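Local coordinates for protein inactive glucansucrase (Lactobacillus reuteri, PDB 5JBD) that is of unknown function but belongs to glycoside hydrolase family 70, is built around a TIM-type barrel and binds a calcium ion, at residues T528-L540 against V615-T627. Sequence-based numbering, arbitrary orientation.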
loop_
_atom_site.group_PDB
_atom_site.type_symbol
_atom_site.label_atom_id
_atom_site.label_comp_id
_atom_site.label_asym_id
_atom_site.label_seq_id
_atom_site.Cartn_x
_atom_site.Cartn_y
_atom_site.Cartn_z
ATOM N N THR A 528 -14.259 -25.523 -33.814
ATOM C CA THR A 528 -14.122 -24.752 -35.059
ATOM C C THR A 528 -12.685 -24.318 -35.370
ATOM O O THR A 528 -12.469 -23.568 -36.314
ATOM C CB THR A 528 -14.974 -23.479 -34.997
ATOM O OG1 THR A 528 -14.567 -22.700 -33.867
ATOM C CG2 THR A 528 -16.452 -23.831 -34.900
ATOM N N ASP A 529 -11.715 -24.784 -34.589
ATOM C CA ASP A 529 -10.318 -24.319 -34.684
ATOM C C ASP A 529 -9.438 -25.530 -34.922
ATOM O O ASP A 529 -9.754 -26.624 -34.452
ATOM C CB ASP A 529 -9.927 -23.617 -33.376
ATOM C CG ASP A 529 -8.641 -22.825 -33.483
ATOM O OD1 ASP A 529 -7.541 -23.420 -33.416
ATOM O OD2 ASP A 529 -8.731 -21.591 -33.584
ATOM N N LYS A 530 -8.318 -25.341 -35.614
ATOM C CA LYS A 530 -7.357 -26.434 -35.818
ATOM C C LYS A 530 -6.761 -26.977 -34.495
ATOM O O LYS A 530 -6.247 -28.085 -34.473
ATOM C CB LYS A 530 -6.252 -26.036 -36.815
ATOM C CG LYS A 530 -5.269 -25.000 -36.301
ATOM C CD LYS A 530 -4.422 -24.394 -37.416
ATOM C CE LYS A 530 -3.494 -23.321 -36.849
ATOM N NZ LYS A 530 -2.849 -22.494 -37.906
ATOM N N LEU A 531 -6.827 -26.193 -33.413
ATOM C CA LEU A 531 -6.389 -26.647 -32.086
ATOM C C LEU A 531 -7.522 -27.145 -31.187
ATOM O O LEU A 531 -7.272 -27.492 -30.040
ATOM C CB LEU A 531 -5.603 -25.519 -31.383
ATOM C CG LEU A 531 -4.371 -24.985 -32.126
ATOM C CD1 LEU A 531 -3.664 -23.911 -31.300
ATOM C CD2 LEU A 531 -3.398 -26.113 -32.462
ATOM N N SER A 532 -8.756 -27.203 -31.701
ATOM C CA SER A 532 -9.910 -27.611 -30.900
ATOM C C SER A 532 -9.708 -29.004 -30.313
ATOM O O SER A 532 -9.778 -29.189 -29.098
ATOM C CB SER A 532 -11.203 -27.563 -31.726
ATOM O OG SER A 532 -11.635 -26.222 -31.942
ATOM N N ARG A 533 -9.416 -29.967 -31.182
ATOM C CA ARG A 533 -9.254 -31.371 -30.781
ATOM C C ARG A 533 -8.214 -31.579 -29.657
ATOM O O ARG A 533 -8.444 -32.353 -28.715
ATOM C CB ARG A 533 -8.847 -32.217 -31.998
ATOM C CG ARG A 533 -8.569 -33.694 -31.714
ATOM C CD ARG A 533 -9.772 -34.413 -31.129
ATOM N NE ARG A 533 -9.524 -35.854 -31.007
ATOM C CZ ARG A 533 -10.438 -36.760 -30.650
ATOM N NH1 ARG A 533 -11.703 -36.409 -30.362
ATOM N NH2 ARG A 533 -10.087 -38.044 -30.578
ATOM N N THR A 534 -7.077 -30.897 -29.774
ATOM C CA THR A 534 -5.923 -31.161 -28.905
ATOM C C THR A 534 -5.778 -30.154 -27.752
ATOM O O THR A 534 -4.723 -30.091 -27.116
ATOM C CB THR A 534 -4.620 -31.199 -29.742
ATOM O OG1 THR A 534 -4.517 -29.995 -30.512
ATOM C CG2 THR A 534 -4.607 -32.405 -30.673
ATOM N N SER A 535 -6.829 -29.382 -27.459
ATOM C CA SER A 535 -6.806 -28.452 -26.326
ATOM C C SER A 535 -7.990 -28.713 -25.381
ATOM O O SER A 535 -8.809 -29.611 -25.627
ATOM C CB SER A 535 -6.761 -26.997 -26.825
ATOM O OG SER A 535 -7.880 -26.684 -27.629
ATOM N N GLY A 536 -8.047 -27.961 -24.283
ATOM C CA GLY A 536 -8.954 -28.238 -23.172
ATOM C C GLY A 536 -8.223 -28.896 -22.002
ATOM O O GLY A 536 -7.058 -29.273 -22.102
ATOM N N MET A 537 -8.925 -29.025 -20.883
ATOM C CA MET A 537 -8.329 -29.492 -19.618
ATOM C C MET A 537 -9.441 -29.931 -18.661
ATOM O O MET A 537 -10.548 -29.397 -18.697
ATOM C CB MET A 537 -7.471 -28.364 -18.984
ATOM C CG MET A 537 -6.817 -28.681 -17.631
ATOM S SD MET A 537 -5.937 -27.286 -16.866
ATOM C CE MET A 537 -4.381 -27.355 -17.744
ATOM N N ALA A 538 -9.129 -30.917 -17.821
ATOM C CA ALA A 538 -9.964 -31.275 -16.673
ATOM C C ALA A 538 -9.151 -31.088 -15.404
ATOM O O ALA A 538 -8.046 -31.612 -15.283
ATOM C CB ALA A 538 -10.443 -32.712 -16.786
ATOM N N VAL A 539 -9.710 -30.326 -14.467
ATOM C CA VAL A 539 -9.141 -30.125 -13.145
ATOM C C VAL A 539 -10.097 -30.728 -12.095
ATOM O O VAL A 539 -11.257 -30.330 -12.007
ATOM C CB VAL A 539 -8.935 -28.625 -12.881
ATOM C CG1 VAL A 539 -8.504 -28.366 -11.438
ATOM C CG2 VAL A 539 -7.914 -28.065 -13.859
ATOM N N LEU A 540 -9.593 -31.675 -11.314
ATOM C CA LEU A 540 -10.364 -32.360 -10.266
ATOM C C LEU A 540 -9.860 -31.891 -8.918
ATOM O O LEU A 540 -8.688 -32.079 -8.607
ATOM C CB LEU A 540 -10.211 -33.878 -10.380
ATOM C CG LEU A 540 -11.207 -34.608 -11.272
ATOM C CD1 LEU A 540 -11.288 -33.991 -12.656
ATOM C CD2 LEU A 540 -10.864 -36.089 -11.359
ATOM N N VAL A 615 -5.149 -33.339 -12.559
ATOM C CA VAL A 615 -5.246 -32.538 -13.780
ATOM C C VAL A 615 -4.930 -33.370 -15.027
ATOM O O VAL A 615 -3.883 -34.064 -15.071
ATOM C CB VAL A 615 -4.312 -31.310 -13.712
ATOM C CG1 VAL A 615 -4.527 -30.414 -14.940
ATOM C CG2 VAL A 615 -4.557 -30.542 -12.425
ATOM N N TRP A 616 -5.812 -33.284 -16.028
ATOM C CA TRP A 616 -5.695 -34.047 -17.287
ATOM C C TRP A 616 -5.668 -33.115 -18.485
ATOM O O TRP A 616 -6.481 -32.186 -18.558
ATOM C CB TRP A 616 -6.877 -35.020 -17.449
ATOM C CG TRP A 616 -6.894 -36.047 -16.353
ATOM C CD1 TRP A 616 -7.516 -35.951 -15.154
ATOM C CD2 TRP A 616 -6.189 -37.287 -16.344
ATOM N NE1 TRP A 616 -7.265 -37.069 -14.395
ATOM C CE2 TRP A 616 -6.449 -37.907 -15.105
ATOM C CE3 TRP A 616 -5.355 -37.939 -17.271
ATOM C CZ2 TRP A 616 -5.911 -39.151 -14.759
ATOM C CZ3 TRP A 616 -4.820 -39.186 -16.927
ATOM C CH2 TRP A 616 -5.096 -39.771 -15.676
ATOM N N VAL A 617 -4.755 -33.376 -19.424
ATOM C CA VAL A 617 -4.675 -32.623 -20.688
ATOM C C VAL A 617 -4.497 -33.556 -21.885
ATOM O O VAL A 617 -3.957 -34.648 -21.733
ATOM C CB VAL A 617 -3.525 -31.577 -20.687
ATOM C CG1 VAL A 617 -3.776 -30.520 -19.625
ATOM C CG2 VAL A 617 -2.157 -32.220 -20.496
ATOM N N PRO A 618 -4.928 -33.123 -23.077
ATOM C CA PRO A 618 -4.701 -33.963 -24.257
ATOM C C PRO A 618 -3.230 -34.332 -24.511
ATOM O O PRO A 618 -2.335 -33.525 -24.278
ATOM C CB PRO A 618 -5.241 -33.103 -25.411
ATOM C CG PRO A 618 -6.267 -32.216 -24.768
ATOM C CD PRO A 618 -5.729 -31.924 -23.401
ATOM N N VAL A 619 -3.008 -35.563 -24.959
ATOM C CA VAL A 619 -1.716 -36.002 -25.483
ATOM C C VAL A 619 -1.476 -35.222 -26.784
ATOM O O VAL A 619 -2.363 -35.175 -27.632
ATOM C CB VAL A 619 -1.727 -37.524 -25.797
ATOM C CG1 VAL A 619 -0.473 -37.944 -26.569
ATOM C CG2 VAL A 619 -1.855 -38.346 -24.513
ATOM N N ILE A 620 -0.297 -34.623 -26.926
ATOM C CA ILE A 620 0.089 -33.885 -28.140
ATOM C C ILE A 620 1.543 -34.133 -28.538
ATOM O O ILE A 620 2.341 -34.629 -27.736
ATOM C CB ILE A 620 -0.084 -32.362 -27.958
ATOM C CG1 ILE A 620 0.725 -31.854 -26.753
ATOM C CG2 ILE A 620 -1.550 -32.020 -27.795
ATOM C CD1 ILE A 620 0.875 -30.345 -26.706
ATOM N N SER A 621 1.849 -33.807 -29.796
ATOM C CA SER A 621 3.193 -33.805 -30.337
ATOM C C SER A 621 3.682 -32.345 -30.377
ATOM O O SER A 621 3.005 -31.442 -30.922
ATOM C CB SER A 621 3.169 -34.378 -31.749
ATOM O OG SER A 621 4.391 -34.229 -32.426
ATOM N N GLY A 622 4.842 -32.138 -29.770
ATOM C CA GLY A 622 5.564 -30.873 -29.779
ATOM C C GLY A 622 4.815 -29.745 -29.095
ATOM O O GLY A 622 4.090 -29.982 -28.127
ATOM N N ASP A 623 4.994 -28.531 -29.607
ATOM C CA ASP A 623 4.517 -27.334 -28.932
ATOM C C ASP A 623 3.122 -26.926 -29.370
ATOM O O ASP A 623 2.737 -27.100 -30.526
ATOM C CB ASP A 623 5.482 -26.165 -29.171
ATOM C CG ASP A 623 6.842 -26.391 -28.541
ATOM O OD1 ASP A 623 6.888 -26.806 -27.355
ATOM O OD2 ASP A 623 7.861 -26.155 -29.240
ATOM N N GLN A 624 2.383 -26.353 -28.439
ATOM C CA GLN A 624 1.052 -25.834 -28.721
ATOM C C GLN A 624 0.826 -24.556 -27.943
ATOM O O GLN A 624 1.238 -24.470 -26.793
ATOM C CB GLN A 624 0.003 -26.851 -28.313
ATOM C CG GLN A 624 -1.362 -26.549 -28.896
ATOM C CD GLN A 624 -2.349 -27.659 -28.687
ATOM O OE1 GLN A 624 -2.665 -28.381 -29.616
ATOM N NE2 GLN A 624 -2.820 -27.821 -27.460
ATOM N N ASP A 625 0.169 -23.575 -28.565
ATOM C CA ASP A 625 -0.170 -22.303 -27.911
ATOM C C ASP A 625 -1.598 -21.941 -28.334
ATOM O O ASP A 625 -1.853 -21.716 -29.506
ATOM C CB ASP A 625 0.848 -21.234 -28.337
ATOM C CG ASP A 625 0.570 -19.836 -27.751
ATOM O OD1 ASP A 625 -0.361 -19.638 -26.945
ATOM O OD2 ASP A 625 1.337 -18.914 -28.111
ATOM N N VAL A 626 -2.511 -21.900 -27.370
ATOM C CA VAL A 626 -3.922 -21.622 -27.648
ATOM C C VAL A 626 -4.308 -20.154 -27.439
ATOM O O VAL A 626 -5.494 -19.844 -27.373
ATOM C CB VAL A 626 -4.878 -22.534 -26.831
ATOM C CG1 VAL A 626 -4.766 -23.984 -27.308
ATOM C CG2 VAL A 626 -4.636 -22.411 -25.330
ATOM N N THR A 627 -3.314 -19.262 -27.335
ATOM C CA THR A 627 -3.561 -17.823 -27.327
ATOM C C THR A 627 -4.547 -17.430 -28.419
ATOM O O THR A 627 -4.392 -17.832 -29.554
ATOM C CB THR A 627 -2.250 -17.040 -27.535
ATOM O OG1 THR A 627 -1.377 -17.292 -26.433
ATOM C CG2 THR A 627 -2.495 -15.525 -27.618
#
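Gln-624 reaches across to Thr-534 and grips it at two points with one flat amide. Its OE1 accepts from Thr-534 OG1 at 2.6 Å, on a lone pair in the carbonyl plane, while NE2 gives a nearly straight bond (173°) to Thr-534 O at 3.0 Å, approaching from above that carbonyl's plane. Glutamine suits the place because its chain, with CG anti to the backbone N (chi1 -165°), runs extended and ends in both donor and acceptor; NE2 also serves Gln-495 O, which fixes the amide's rotation. Further along, Ala-538 N to Trp-616 O at 3.0 Å and Trp-616 N back to Ala-538 O form an antiparallel hydrogen-bonded pair. Strands 537-542 and 612-618 fall between barrel strands 460-464 and 652-654 in sequence, consistent with domain C of family 70, about 39 Å from contact centre to chain centre. Apolar contacts flank this pair: Met-537, bent at its thioether, sets CE 3.7 Å from Val-617 CG1 and SD against Val-615 CG1. In the loops, Leu-531's forked tip serves two neighbours, CD1 packing 3.4 Å from Asp-625 O and near Val-626 CG1, CD2 against Gln-624. Pro-618 CD lies 3.2 Å from Gly-536 O; proline has no N-H, and this buried carbonyl finds no hydrogen-bond partner.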